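Putative aldehyde dehydrogenase AldY (Bacillus subtilis, PDB 4DNG) probably oxidises aldehydes to carboxylates with NAD(+) and may contribute to protecting the cell against stress from ethanol and related compounds. Local coordinates at residues M116-E121 and A167-N172; Y140-G145 and V470-S475; R292-Q297 and D400-T405; Y366-A371 and A384-I389. One frame throughout, in Å; residues are numbered along the deposited sequence.

Interaction 1: residues M116-E121 and A167-N172; sequences MTYTGE and AIALGN
Tyr118, Thr119 and Glu121 meet Ala169 and Leu170 where the ends of two helices come together. The apolar contacts carry most of the meeting. Ala169 directs its methyl group at the other segment. Its CB lies 4.2 Å from CE1 of Tyr118 and 4.0 Å from CG2 of Thr119. Tyr118 has CG between its backbone N and carbonyl carbon (chi1 53°), and this brings the ring alongside Ala169 and Leu170. Leu170 divides its branches. CD1 approaches Tyr118 CE1 at 4.4 Å, while CD2 touches CB of Glu121 at 4.2 Å.

Two methyl groups also pack on carbonyl oxygens. Thr119 CG2 lies 3.1 Å from Ala169 O, and Leu170 CD2 lies 3.6 Å from Tyr118 O.

No hydrogen bond joins the two segments directly. The hydroxyl of Thr119 bonds back to Ala115 O in helix 98-118. Arg68 spans the gap instead, with weak bonds from NH1 to both Thr119 O and Ala169 O.

Within 167-172 the polar groups close the helix. Gly171, with positive phi, is the C-prime residue of a Schellman motif. Asn172 N bonds to Ala167 O at 2.9 Å, and Gly171 N bonds to Ile168 O. Asn172 ND2 adds a further bond to Ala167 O, 3.0 Å long and bent at 138°. Ala167 O thus accepts from three donors, the third being Leu170 N.

The contact joins the C-terminal ends of helices 98-118 and 156-169. Helix 65-81 packs against Met116 and Thr119. Helix 462-468 touches Tyr118, Glu121, Ala167 and Leu170, and strand 135-150 reaches Ala167 and Asn172.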
loop_
_atom_site.group_PDB
_atom_site.type_symbol
_atom_site.label_atom_id
_atom_site.label_comp_id
_atom_site.label_asym_id
_atom_site.label_seq_id
_atom_site.Cartn_x
_atom_site.Cartn_y
_atom_site.Cartn_z
ATOM N N MET A 116 19.182 0.956 14.249
ATOM C CA MET A 116 19.420 0.499 15.604
ATOM C C MET A 116 18.391 1.004 16.624
ATOM O O MET A 116 18.130 0.337 17.622
ATOM C CB MET A 116 20.818 0.908 16.046
ATOM C CG MET A 116 21.928 0.185 15.313
ATOM S SD MET A 116 23.527 0.785 15.863
ATOM C CE MET A 116 24.430 0.879 14.320
ATOM N N THR A 117 17.815 2.176 16.373
ATOM C CA THR A 117 16.853 2.775 17.295
ATOM C C THR A 117 15.502 2.060 17.271
ATOM O O THR A 117 14.711 2.180 18.211
ATOM C CB THR A 117 16.623 4.273 17.012
ATOM O OG1 THR A 117 15.935 4.435 15.764
ATOM C CG2 THR A 117 17.947 5.028 16.974
ATOM N N TYR A 118 15.233 1.314 16.211
ATOM C CA TYR A 118 13.955 0.614 16.141
ATOM C C TYR A 118 14.014 -0.905 15.947
ATOM O O TYR A 118 12.973 -1.559 15.836
ATOM C CB TYR A 118 13.009 1.283 15.140
ATOM C CG TYR A 118 13.573 1.485 13.765
ATOM C CD1 TYR A 118 13.943 0.397 12.983
ATOM C CD2 TYR A 118 13.703 2.760 13.230
ATOM C CE1 TYR A 118 14.437 0.573 11.704
ATOM C CE2 TYR A 118 14.211 2.950 11.955
ATOM C CZ TYR A 118 14.570 1.849 11.197
ATOM O OH TYR A 118 15.073 2.001 9.931
ATOM N N THR A 119 15.223 -1.459 15.939
ATOM C CA THR A 119 15.400 -2.903 15.975
ATOM C C THR A 119 14.606 -3.488 17.147
ATOM O O THR A 119 14.156 -4.632 17.099
ATOM C CB THR A 119 16.875 -3.289 16.171
ATOM O OG1 THR A 119 17.718 -2.184 15.829
ATOM C CG2 THR A 119 17.225 -4.475 15.313
ATOM N N GLY A 120 14.365 -2.655 18.134
ATOM C CA GLY A 120 13.639 -3.037 19.314
ATOM C C GLY A 120 12.164 -3.209 19.113
ATOM O O GLY A 120 11.482 -3.696 19.981
ATOM N N GLU A 121 11.661 -2.791 17.972
ATOM C CA GLU A 121 10.231 -2.683 17.767
ATOM C C GLU A 121 9.411 -3.960 17.672
ATOM O O GLU A 121 8.203 -3.885 17.671
ATOM C CB GLU A 121 9.941 -1.801 16.578
ATOM C CG GLU A 121 10.269 -0.350 16.820
ATOM C CD GLU A 121 9.402 0.251 17.886
ATOM O OE1 GLU A 121 9.079 -0.463 18.836
ATOM O OE2 GLU A 121 9.042 1.430 17.775
ATOM N N ALA A 167 14.885 -3.531 6.660
ATOM C CA ALA A 167 14.501 -4.912 6.412
ATOM C C ALA A 167 15.161 -5.856 7.412
ATOM O O ALA A 167 14.487 -6.603 8.130
ATOM C CB ALA A 167 14.879 -5.315 5.002
ATOM N N ILE A 168 16.488 -5.815 7.443
ATOM C CA ILE A 168 17.247 -6.673 8.332
ATOM C C ILE A 168 16.995 -6.350 9.820
ATOM O O ILE A 168 16.889 -7.255 10.644
ATOM C CB ILE A 168 18.745 -6.641 7.967
ATOM C CG1 ILE A 168 18.952 -7.419 6.662
ATOM C CG2 ILE A 168 19.600 -7.179 9.115
ATOM C CD1 ILE A 168 20.243 -7.085 5.948
ATOM N N ALA A 169 16.867 -5.070 10.148
ATOM C CA ALA A 169 16.576 -4.650 11.515
ATOM C C ALA A 169 15.313 -5.295 12.058
ATOM O O ALA A 169 15.231 -5.615 13.246
ATOM C CB ALA A 169 16.439 -3.143 11.574
ATOM N N LEU A 170 14.328 -5.486 11.183
ATOM C CA LEU A 170 13.004 -5.908 11.614
ATOM C C LEU A 170 12.726 -7.365 11.264
ATOM O O LEU A 170 11.572 -7.783 11.076
ATOM C CB LEU A 170 11.948 -4.945 11.050
ATOM C CG LEU A 170 12.119 -3.508 11.577
ATOM C CD1 LEU A 170 11.447 -2.486 10.683
ATOM C CD2 LEU A 170 11.603 -3.396 13.008
ATOM N N GLY A 171 13.803 -8.134 11.170
ATOM C CA GLY A 171 13.716 -9.585 11.068
ATOM C C GLY A 171 13.356 -10.115 9.706
ATOM O O GLY A 171 12.958 -11.272 9.574
ATOM N N ASN A 172 13.480 -9.280 8.686
ATOM C CA ASN A 172 13.236 -9.742 7.324
ATOM C C ASN A 172 14.518 -10.254 6.684
ATOM O O ASN A 172 15.607 -10.082 7.228
ATOM C CB ASN A 172 12.644 -8.619 6.474
ATOM C CG ASN A 172 11.419 -8.008 7.103
ATOM O OD1 ASN A 172 10.360 -8.649 7.162
ATOM N ND2 ASN A 172 11.551 -6.756 7.581
#

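Interaction 2: residues Y140-G145 and V470-S475; sequences YRLPLG and VTKWIS
Val470 pairs with Leu142 at the start of an antiparallel ladder between strands 469-477 and 135-150. Val470 N donates to Leu142 O at 2.8 Å, bent at 149°. Leu142 N answers to Val470 O at 3.1 Å, almost straight at 178°. The CG1 branch of Val470 (chi1 79°) reaches forward to Pro143 O at 3.6 Å and also packs on Leu142 CB.

Thr471 faces Arg141 in a non-hydrogen-bonded pair, on the other face of the sheet. Arg141 bends at chi2 and chi3, which brings NH1 to 3.8 Å from Thr471 OG1. The NH2 end has a long, weak ion pair with Glu466.

Lys472 pairs with Tyr140. Lys472 N donates to Tyr140 O at 2.8 Å, and Tyr140 N to Lys472 O at 2.7 Å. The CB of Lys472 lies beside CD2 of Leu142. Its NZ lies among Thr433 OG1 and the carbonyl oxygens of Ala425, Ile428 and Ser430 of the second subunit, which share its hydrogens.

From Trp473 to Ser475 the strand pairs in parallel with a strand of the second subunit. Ile474 still turns CD1 to CE1 of Tyr140 at 3.6 Å, the two side chains crossing at about a right angle.

Tyr140 OH also bonds to Glu422 of the second subunit. The backbone bonds therefore hold the antiparallel pair within the chain, while Lys472 NZ, Tyr140 OH and the backbone of 473-475 bond to the second subunit.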
loop_
_atom_site.group_PDB
_atom_site.type_symbol
_atom_site.label_atom_id
_atom_site.label_comp_id
_atom_site.label_asym_id
_atom_site.label_seq_id
_atom_site.Cartn_x
_atom_site.Cartn_y
_atom_site.Cartn_z
ATOM N N TYR A 140 0.624 -7.706 17.902
ATOM C CA TYR A 140 2.040 -7.989 17.853
ATOM C C TYR A 140 2.644 -7.409 16.601
ATOM O O TYR A 140 1.983 -7.293 15.561
ATOM C CB TYR A 140 2.286 -9.484 17.853
ATOM C CG TYR A 140 1.777 -10.189 19.067
ATOM C CD1 TYR A 140 0.418 -10.431 19.229
ATOM C CD2 TYR A 140 2.655 -10.641 20.051
ATOM C CE1 TYR A 140 -0.058 -11.088 20.345
ATOM C CE2 TYR A 140 2.186 -11.307 21.172
ATOM C CZ TYR A 140 0.825 -11.525 21.307
ATOM O OH TYR A 140 0.330 -12.175 22.412
ATOM N N ARG A 141 3.915 -7.056 16.727
ATOM C CA ARG A 141 4.704 -6.476 15.669
ATOM C C ARG A 141 5.654 -7.566 15.236
ATOM O O ARG A 141 6.582 -7.927 15.967
ATOM C CB ARG A 141 5.491 -5.283 16.203
ATOM C CG ARG A 141 6.587 -4.788 15.265
ATOM C CD ARG A 141 6.063 -3.751 14.299
ATOM N NE ARG A 141 5.725 -2.500 14.961
ATOM C CZ ARG A 141 4.661 -1.772 14.650
ATOM N NH1 ARG A 141 3.830 -2.176 13.700
ATOM N NH2 ARG A 141 4.419 -0.646 15.291
ATOM N N LEU A 142 5.414 -8.084 14.041
ATOM C CA LEU A 142 6.173 -9.200 13.510
ATOM C C LEU A 142 6.863 -8.781 12.214
ATOM O O LEU A 142 6.465 -7.798 11.595
ATOM C CB LEU A 142 5.218 -10.388 13.260
ATOM C CG LEU A 142 5.077 -11.563 14.249
ATOM C CD1 LEU A 142 4.901 -11.147 15.705
ATOM C CD2 LEU A 142 3.914 -12.451 13.827
ATOM N N PRO A 143 7.890 -9.532 11.782
ATOM C CA PRO A 143 8.519 -9.279 10.459
ATOM C C PRO A 143 7.545 -9.440 9.260
ATOM O O PRO A 143 6.510 -10.098 9.378
ATOM C CB PRO A 143 9.639 -10.322 10.388
ATOM C CG PRO A 143 9.339 -11.334 11.455
ATOM C CD PRO A 143 8.530 -10.643 12.516
ATOM N N LEU A 144 7.857 -8.829 8.122
ATOM C CA LEU A 144 7.001 -8.980 6.935
ATOM C C LEU A 144 7.293 -10.288 6.233
ATOM O O LEU A 144 6.372 -11.008 5.833
ATOM C CB LEU A 144 7.223 -7.828 5.972
ATOM C CG LEU A 144 6.375 -7.712 4.718
ATOM C CD1 LEU A 144 4.875 -7.859 4.970
ATOM C CD2 LEU A 144 6.693 -6.348 4.132
ATOM N N GLY A 145 8.585 -10.584 6.104
ATOM C CA GLY A 145 9.068 -11.787 5.430
ATOM C C GLY A 145 10.251 -11.467 4.526
ATOM O O GLY A 145 11.296 -10.979 4.989
ATOM N N VAL A 470 4.651 -6.500 9.823
ATOM C CA VAL A 470 3.212 -6.723 9.810
ATOM C C VAL A 470 2.576 -6.594 11.208
ATOM O O VAL A 470 3.193 -6.850 12.254
ATOM C CB VAL A 470 2.860 -8.042 9.116
ATOM C CG1 VAL A 470 3.099 -9.228 10.040
ATOM C CG2 VAL A 470 1.422 -8.006 8.611
ATOM N N THR A 471 1.333 -6.152 11.221
ATOM C CA THR A 471 0.581 -6.048 12.459
ATOM C C THR A 471 -0.222 -7.329 12.612
ATOM O O THR A 471 -1.054 -7.652 11.758
ATOM C CB THR A 471 -0.312 -4.794 12.433
ATOM O OG1 THR A 471 0.446 -3.680 12.913
ATOM C CG2 THR A 471 -1.559 -4.958 13.298
ATOM N N LYS A 472 0.064 -8.086 13.668
ATOM C CA LYS A 472 -0.691 -9.304 13.926
ATOM C C LYS A 472 -1.626 -9.140 15.128
ATOM O O LYS A 472 -1.202 -8.731 16.215
ATOM C CB LYS A 472 0.241 -10.523 14.088
ATOM C CG LYS A 472 -0.445 -11.824 14.528
ATOM C CD LYS A 472 -1.231 -12.503 13.423
ATOM C CE LYS A 472 -2.161 -13.589 13.954
ATOM N NZ LYS A 472 -2.408 -14.701 12.986
ATOM N N TRP A 473 -2.897 -9.484 14.918
ATOM C CA TRP A 473 -3.922 -9.324 15.930
ATOM C C TRP A 473 -4.441 -10.665 16.388
ATOM O O TRP A 473 -4.778 -11.525 15.581
ATOM C CB TRP A 473 -5.026 -8.400 15.406
ATOM C CG TRP A 473 -6.254 -8.301 16.283
ATOM C CD1 TRP A 473 -6.352 -7.745 17.562
ATOM C CD2 TRP A 473 -7.617 -8.763 15.965
ATOM N NE1 TRP A 473 -7.637 -7.842 18.045
ATOM C CE2 TRP A 473 -8.445 -8.440 17.140
ATOM C CE3 TRP A 473 -8.210 -9.391 14.872
ATOM C CZ2 TRP A 473 -9.802 -8.736 17.185
ATOM C CZ3 TRP A 473 -9.576 -9.690 14.932
ATOM C CH2 TRP A 473 -10.351 -9.371 16.063
ATOM N N ILE A 474 -4.486 -10.860 17.702
ATOM C CA ILE A 474 -4.976 -12.103 18.277
ATOM C C ILE A 474 -6.005 -11.812 19.366
ATOM O O ILE A 474 -5.730 -11.028 20.274
ATOM C CB ILE A 474 -3.816 -12.955 18.839
ATOM C CG1 ILE A 474 -2.763 -13.202 17.738
ATOM C CG2 ILE A 474 -4.342 -14.257 19.449
ATOM C CD1 ILE A 474 -1.443 -13.720 18.245
ATOM N N SER A 475 -7.192 -12.413 19.251
ATOM C CA SER A 475 -8.203 -12.381 20.321
ATOM C C SER A 475 -8.211 -13.692 21.080
ATOM O O SER A 475 -8.336 -14.751 20.461
ATOM C CB SER A 475 -9.609 -12.131 19.764
ATOM O OG SER A 475 -9.621 -10.982 18.947
#

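Interaction 3: residues R292-Q297 and D400-T405; sequences RIIVHQ and DMANDT
At the C-terminal end of helix 395-403, Met401 and Ala402 offer their carbonyl oxygens to Arg292, which reaches across from strand 290-296. Arg292 NH2 donates to Met401 O at 2.8 Å with an angle of 139°. The donor stands above the carbonyl plane, 46° out of it, and the oxygen is tilted from the guanidinium plane. Met401 O also accepts from ND2 of Asn373. A weak and doubtful bond runs from Arg292 NH1 to Ala402 O at 3.3 Å. The place of NH1 is unsure, because it lies too near Thr405 in the model. Arg292 CG sits between the backbone N and the carbonyl carbon (chi1 72°), and the chain bends at chi3 on its way to the helix end. The carbonyls there would probably favour the positive charge.

In this part of the mixed sheet the strands are parallel. Helix 395-403 belongs to the crossover from strand 386-392 to strand 410-414, and on the way it passes strands 290-296 and 258-262. Ile293 and Val295 turn to the other side of the sheet, where helix 297-313 packs on them.

Ile294 gives the apolar part of the contact. Its CD1 lies 3.8 Å from Ala402 CA and 4.0 Å from Ala402 CB. The CG2 branch meets the sulfur SD of Met401 at 4.2 Å.

Beyond the helix, Asp404 is the centre of an inverse gamma turn that leads to Thr405. Asn257 OD1 takes the NE hydrogen of Arg292, and Asn373 OD1 adds a weak bond to NH2.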
loop_
_atom_site.group_PDB
_atom_site.type_symbol
_atom_site.label_atom_id
_atom_site.label_comp_id
_atom_site.label_asym_id
_atom_site.label_seq_id
_atom_site.Cartn_x
_atom_site.Cartn_y
_atom_site.Cartn_z
ATOM N N ARG A 292 13.297 22.083 -11.906
ATOM C CA ARG A 292 12.957 23.423 -12.286
ATOM C C ARG A 292 12.904 24.328 -11.052
ATOM O O ARG A 292 12.550 23.899 -9.940
ATOM C CB ARG A 292 11.638 23.434 -13.066
ATOM C CG ARG A 292 10.404 23.174 -12.233
ATOM C CD ARG A 292 9.257 22.593 -13.056
ATOM N NE ARG A 292 8.465 21.685 -12.223
ATOM C CZ ARG A 292 7.463 22.055 -11.431
ATOM N NH1 ARG A 292 6.842 21.148 -10.697
ATOM N NH2 ARG A 292 7.073 23.319 -11.373
ATOM N N ILE A 293 13.278 25.585 -11.278
ATOM C CA ILE A 293 13.447 26.557 -10.227
ATOM C C ILE A 293 12.482 27.683 -10.554
ATOM O O ILE A 293 12.518 28.261 -11.642
ATOM C CB ILE A 293 14.905 27.071 -10.148
ATOM C CG1 ILE A 293 15.861 25.931 -9.778
ATOM C CG2 ILE A 293 15.030 28.199 -9.134
ATOM C CD1 ILE A 293 17.319 26.195 -10.112
ATOM N N ILE A 294 11.598 27.953 -9.601
ATOM C CA ILE A 294 10.534 28.911 -9.780
ATOM C C ILE A 294 10.857 30.102 -8.893
ATOM O O ILE A 294 11.069 29.950 -7.689
ATOM C CB ILE A 294 9.180 28.290 -9.395
ATOM C CG1 ILE A 294 8.996 26.947 -10.122
ATOM C CG2 ILE A 294 8.047 29.259 -9.689
ATOM C CD1 ILE A 294 8.107 25.958 -9.403
ATOM N N VAL A 295 10.924 31.279 -9.505
ATOM C CA VAL A 295 11.355 32.469 -8.812
ATOM C C VAL A 295 10.396 33.627 -9.088
ATOM O O VAL A 295 10.160 33.982 -10.254
ATOM C CB VAL A 295 12.788 32.861 -9.214
ATOM C CG1 VAL A 295 13.245 34.083 -8.433
ATOM C CG2 VAL A 295 13.745 31.704 -8.970
ATOM N N HIS A 296 9.857 34.192 -8.003
ATOM C CA HIS A 296 9.001 35.395 -8.030
ATOM C C HIS A 296 9.619 36.512 -8.819
ATOM O O HIS A 296 10.853 36.632 -8.867
ATOM C CB HIS A 296 8.720 35.880 -6.604
ATOM C CG HIS A 296 7.663 36.955 -6.520
ATOM N ND1 HIS A 296 7.953 38.273 -6.610
ATOM C CD2 HIS A 296 6.280 36.869 -6.345
ATOM C CE1 HIS A 296 6.819 38.989 -6.501
ATOM N NE2 HIS A 296 5.798 38.130 -6.339
ATOM N N GLN A 297 8.762 37.348 -9.415
ATOM C CA GLN A 297 9.185 38.417 -10.339
ATOM C C GLN A 297 10.158 39.486 -9.800
ATOM O O GLN A 297 11.155 39.783 -10.457
ATOM C CB GLN A 297 7.970 39.074 -11.023
ATOM C CG GLN A 297 6.974 39.760 -10.088
ATOM C CD GLN A 297 5.899 40.548 -10.826
ATOM O OE1 GLN A 297 5.248 40.044 -11.745
ATOM N NE2 GLN A 297 5.700 41.792 -10.413
ATOM N N ASP A 400 1.335 27.427 -7.038
ATOM C CA ASP A 400 0.536 26.752 -8.080
ATOM C C ASP A 400 1.430 26.038 -9.116
ATOM O O ASP A 400 1.247 24.841 -9.377
ATOM C CB ASP A 400 -0.434 27.712 -8.772
ATOM C CG ASP A 400 -1.561 28.170 -7.857
ATOM O OD1 ASP A 400 -1.749 27.553 -6.782
ATOM O OD2 ASP A 400 -2.255 29.157 -8.206
ATOM N N MET A 401 2.401 26.765 -9.675
ATOM C CA MET A 401 3.359 26.207 -10.643
ATOM C C MET A 401 4.134 25.001 -10.114
ATOM O O MET A 401 4.463 24.083 -10.881
ATOM C CB MET A 401 4.338 27.285 -11.121
ATOM C CG MET A 401 3.731 28.317 -12.054
ATOM S SD MET A 401 4.922 29.595 -12.494
ATOM C CE MET A 401 4.327 30.090 -14.122
ATOM N N ALA A 402 4.418 25.007 -8.808
ATOM C CA ALA A 402 5.120 23.899 -8.133
ATOM C C ALA A 402 4.251 22.649 -8.049
ATOM O O ALA A 402 4.756 21.536 -8.166
ATOM C CB ALA A 402 5.576 24.316 -6.744
ATOM N N ASN A 403 2.973 22.863 -7.810
ATOM C CA ASN A 403 1.983 21.817 -7.775
ATOM C C ASN A 403 1.772 21.138 -9.109
ATOM O O ASN A 403 1.594 19.944 -9.173
ATOM C CB ASN A 403 0.666 22.366 -7.248
ATOM C CG ASN A 403 0.509 22.165 -5.767
ATOM O OD1 ASN A 403 0.985 21.191 -5.214
ATOM N ND2 ASN A 403 -0.171 23.085 -5.119
ATOM N N ASP A 404 1.809 21.900 -10.181
ATOM C CA ASP A 404 1.372 21.397 -11.467
ATOM C C ASP A 404 2.462 20.555 -12.088
ATOM O O ASP A 404 3.193 21.002 -12.955
ATOM C CB ASP A 404 1.043 22.578 -12.381
ATOM C CG ASP A 404 1.071 22.216 -13.845
ATOM O OD1 ASP A 404 1.234 21.029 -14.158
ATOM O OD2 ASP A 404 0.918 23.125 -14.682
ATOM N N THR A 405 2.552 19.322 -11.610
ATOM C CA THR A 405 3.527 18.349 -12.061
ATOM C C THR A 405 2.871 16.994 -12.137
ATOM O O THR A 405 1.869 16.765 -11.475
ATOM C CB THR A 405 4.615 18.181 -11.024
ATOM O OG1 THR A 405 4.029 17.594 -9.861
ATOM C CG2 THR A 405 5.185 19.514 -10.670
#

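Interaction 4: residues Y366-A371 and A384-I389; sequences YVFVGA and APIATI
Phe368 and Ile386 lie side by side and point the same way. Ile386 CG2 meets the edge of the Phe368 ring, in its plane, with CD2 4.0 Å away. The other branch of Ile386, CG1, touches CB of Tyr366. Phe368 has CG anti to its carbonyl carbon (chi1 -72°), and this sets the ring beside Ile386. On the opposite face of the sheet Val367 CG2 packs on Ala387 CB, and its CG1 meets Ile389 CG1 at 4.0 Å. That CG1 of Ile389 also approaches Val369 CG1 at 3.8 Å.

Between the two apolar faces runs a parallel ladder. Tyr366 N bonds to Pro385 O, and Ala387 N to Tyr366 O, both at 2.9 Å and nearly along the C=O axis. Phe368 N donates to Ala387 O, and Ile389 N to Phe368 O. Further on, Ala371 N donates to Ile389 O at 3.1 Å with an angle of 159°. At the other end Pro385 is the centre of an inverse gamma turn. Lys279 NZ binds the carbonyls of Ala384 and Ile386.

The two strands, 362-369 and 386-392, are neighbours in a beta-alpha-beta unit linked through helix 376-379. Helix 332-347 covers the face of Tyr366, Phe368 and Ile386. Helix 297-313 covers that of Val367 and Ala387. Strand 351-354 pairs with 362-369 on its far edge, and strand 290-296 flanks 386-392.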
loop_
_atom_site.group_PDB
_atom_site.type_symbol
_atom_site.label_atom_id
_atom_site.label_comp_id
_atom_site.label_asym_id
_atom_site.label_seq_id
_atom_site.Cartn_x
_atom_site.Cartn_y
_atom_site.Cartn_z
ATOM N N TYR A 366 24.164 23.564 -18.023
ATOM C CA TYR A 366 23.340 24.434 -18.872
ATOM C C TYR A 366 22.264 25.079 -18.020
ATOM O O TYR A 366 21.627 24.408 -17.206
ATOM C CB TYR A 366 22.649 23.654 -19.996
ATOM C CG TYR A 366 23.557 23.103 -21.082
ATOM C CD1 TYR A 366 24.435 22.038 -20.824
ATOM C CD2 TYR A 366 23.504 23.615 -22.383
ATOM C CE1 TYR A 366 25.251 21.521 -21.824
ATOM C CE2 TYR A 366 24.313 23.108 -23.388
ATOM C CZ TYR A 366 25.182 22.060 -23.108
ATOM O OH TYR A 366 25.989 21.564 -24.109
ATOM N N VAL A 367 22.048 26.376 -18.211
ATOM C CA VAL A 367 20.960 27.054 -17.523
ATOM C C VAL A 367 20.040 27.720 -18.543
ATOM O O VAL A 367 20.449 28.628 -19.280
ATOM C CB VAL A 367 21.452 28.062 -16.445
ATOM C CG1 VAL A 367 20.258 28.722 -15.751
ATOM C CG2 VAL A 367 22.353 27.373 -15.406
ATOM N N PHE A 368 18.806 27.226 -18.593
ATOM C CA PHE A 368 17.738 27.831 -19.375
ATOM C C PHE A 368 16.942 28.782 -18.481
ATOM O O PHE A 368 16.687 28.481 -17.310
ATOM C CB PHE A 368 16.821 26.751 -19.944
ATOM C CG PHE A 368 17.443 25.952 -21.049
ATOM C CD1 PHE A 368 17.480 26.450 -22.348
ATOM C CD2 PHE A 368 17.988 24.689 -20.798
ATOM C CE1 PHE A 368 18.053 25.709 -23.378
ATOM C CE2 PHE A 368 18.562 23.949 -21.819
ATOM C CZ PHE A 368 18.595 24.462 -23.112
ATOM N N VAL A 369 16.569 29.937 -19.022
ATOM C CA VAL A 369 15.859 30.937 -18.233
ATOM C C VAL A 369 14.576 31.360 -18.922
ATOM O O VAL A 369 14.435 31.202 -20.138
ATOM C CB VAL A 369 16.730 32.182 -17.926
ATOM C CG1 VAL A 369 17.853 31.828 -16.962
ATOM C CG2 VAL A 369 17.285 32.805 -19.202
ATOM N N GLY A 370 13.653 31.893 -18.124
ATOM C CA GLY A 370 12.388 32.430 -18.609
ATOM C C GLY A 370 11.524 31.389 -19.281
ATOM O O GLY A 370 10.799 31.702 -20.228
ATOM N N ALA A 371 11.619 30.149 -18.799
ATOM C CA ALA A 371 10.845 29.041 -19.340
ATOM C C ALA A 371 9.406 29.000 -18.830
ATOM O O ALA A 371 9.128 29.382 -17.695
ATOM C CB ALA A 371 11.536 27.731 -19.015
ATOM N N ALA A 384 20.651 15.464 -15.296
ATOM C CA ALA A 384 21.788 16.018 -16.000
ATOM C C ALA A 384 22.018 17.383 -15.406
ATOM O O ALA A 384 21.116 17.923 -14.808
ATOM C CB ALA A 384 21.467 16.139 -17.464
ATOM N N PRO A 385 23.207 17.956 -15.534
ATOM C CA PRO A 385 23.384 19.308 -14.987
ATOM C C PRO A 385 22.699 20.378 -15.841
ATOM O O PRO A 385 23.350 21.248 -16.416
ATOM C CB PRO A 385 24.906 19.481 -14.918
ATOM C CG PRO A 385 25.482 18.448 -15.840
ATOM C CD PRO A 385 24.424 17.440 -16.195
ATOM N N ILE A 386 21.375 20.290 -15.911
ATOM C CA ILE A 386 20.548 21.258 -16.609
ATOM C C ILE A 386 19.576 21.870 -15.614
ATOM O O ILE A 386 18.859 21.161 -14.907
ATOM C CB ILE A 386 19.787 20.621 -17.798
ATOM C CG1 ILE A 386 20.774 20.153 -18.871
ATOM C CG2 ILE A 386 18.819 21.617 -18.441
ATOM C CD1 ILE A 386 20.264 18.961 -19.661
ATOM N N ALA A 387 19.584 23.195 -15.548
ATOM C CA ALA A 387 18.670 23.943 -14.686
ATOM C C ALA A 387 17.700 24.734 -15.547
ATOM O O ALA A 387 18.049 25.164 -16.649
ATOM C CB ALA A 387 19.434 24.874 -13.748
ATOM N N THR A 388 16.481 24.901 -15.040
ATOM C CA THR A 388 15.438 25.647 -15.731
ATOM C C THR A 388 14.787 26.637 -14.747
ATOM O O THR A 388 14.291 26.249 -13.682
ATOM C CB THR A 388 14.384 24.701 -16.358
ATOM O OG1 THR A 388 15.035 23.708 -17.161
ATOM C CG2 THR A 388 13.406 25.471 -17.223
ATOM N N ILE A 389 14.814 27.916 -15.104
ATOM C CA ILE A 389 14.303 28.959 -14.228
ATOM C C ILE A 389 13.011 29.486 -14.818
ATOM O O ILE A 389 12.944 29.825 -16.010
ATOM C CB ILE A 389 15.288 30.130 -14.053
ATOM C CG1 ILE A 389 16.763 29.646 -14.038
ATOM C CG2 ILE A 389 14.897 30.977 -12.846
ATOM C CD1 ILE A 389 17.346 29.267 -12.687
#

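The four contacts form two touching pairs, far apart. Interactions 1 and 2 touch: Asn172 OD1 bonds to Gly145 N at 2.8 Å, so the end of helix 156-169 is tied to strand 135-150. Interactions 3 and 4 share one sheet, where Ile293 N probably bonds to Thr388 O at 2.7 Å. Their centres lie 13 Å apart. The two pairs do not meet, and the centres of interactions 2 and 4 are about 49 Å apart. Interaction 3 is near a site: the side chain of Thr405 is about 10 Å from that of Thr233, which probably binds NAD(+), as in relatives. The other three lie away from the likely catalytic and cofactor sites.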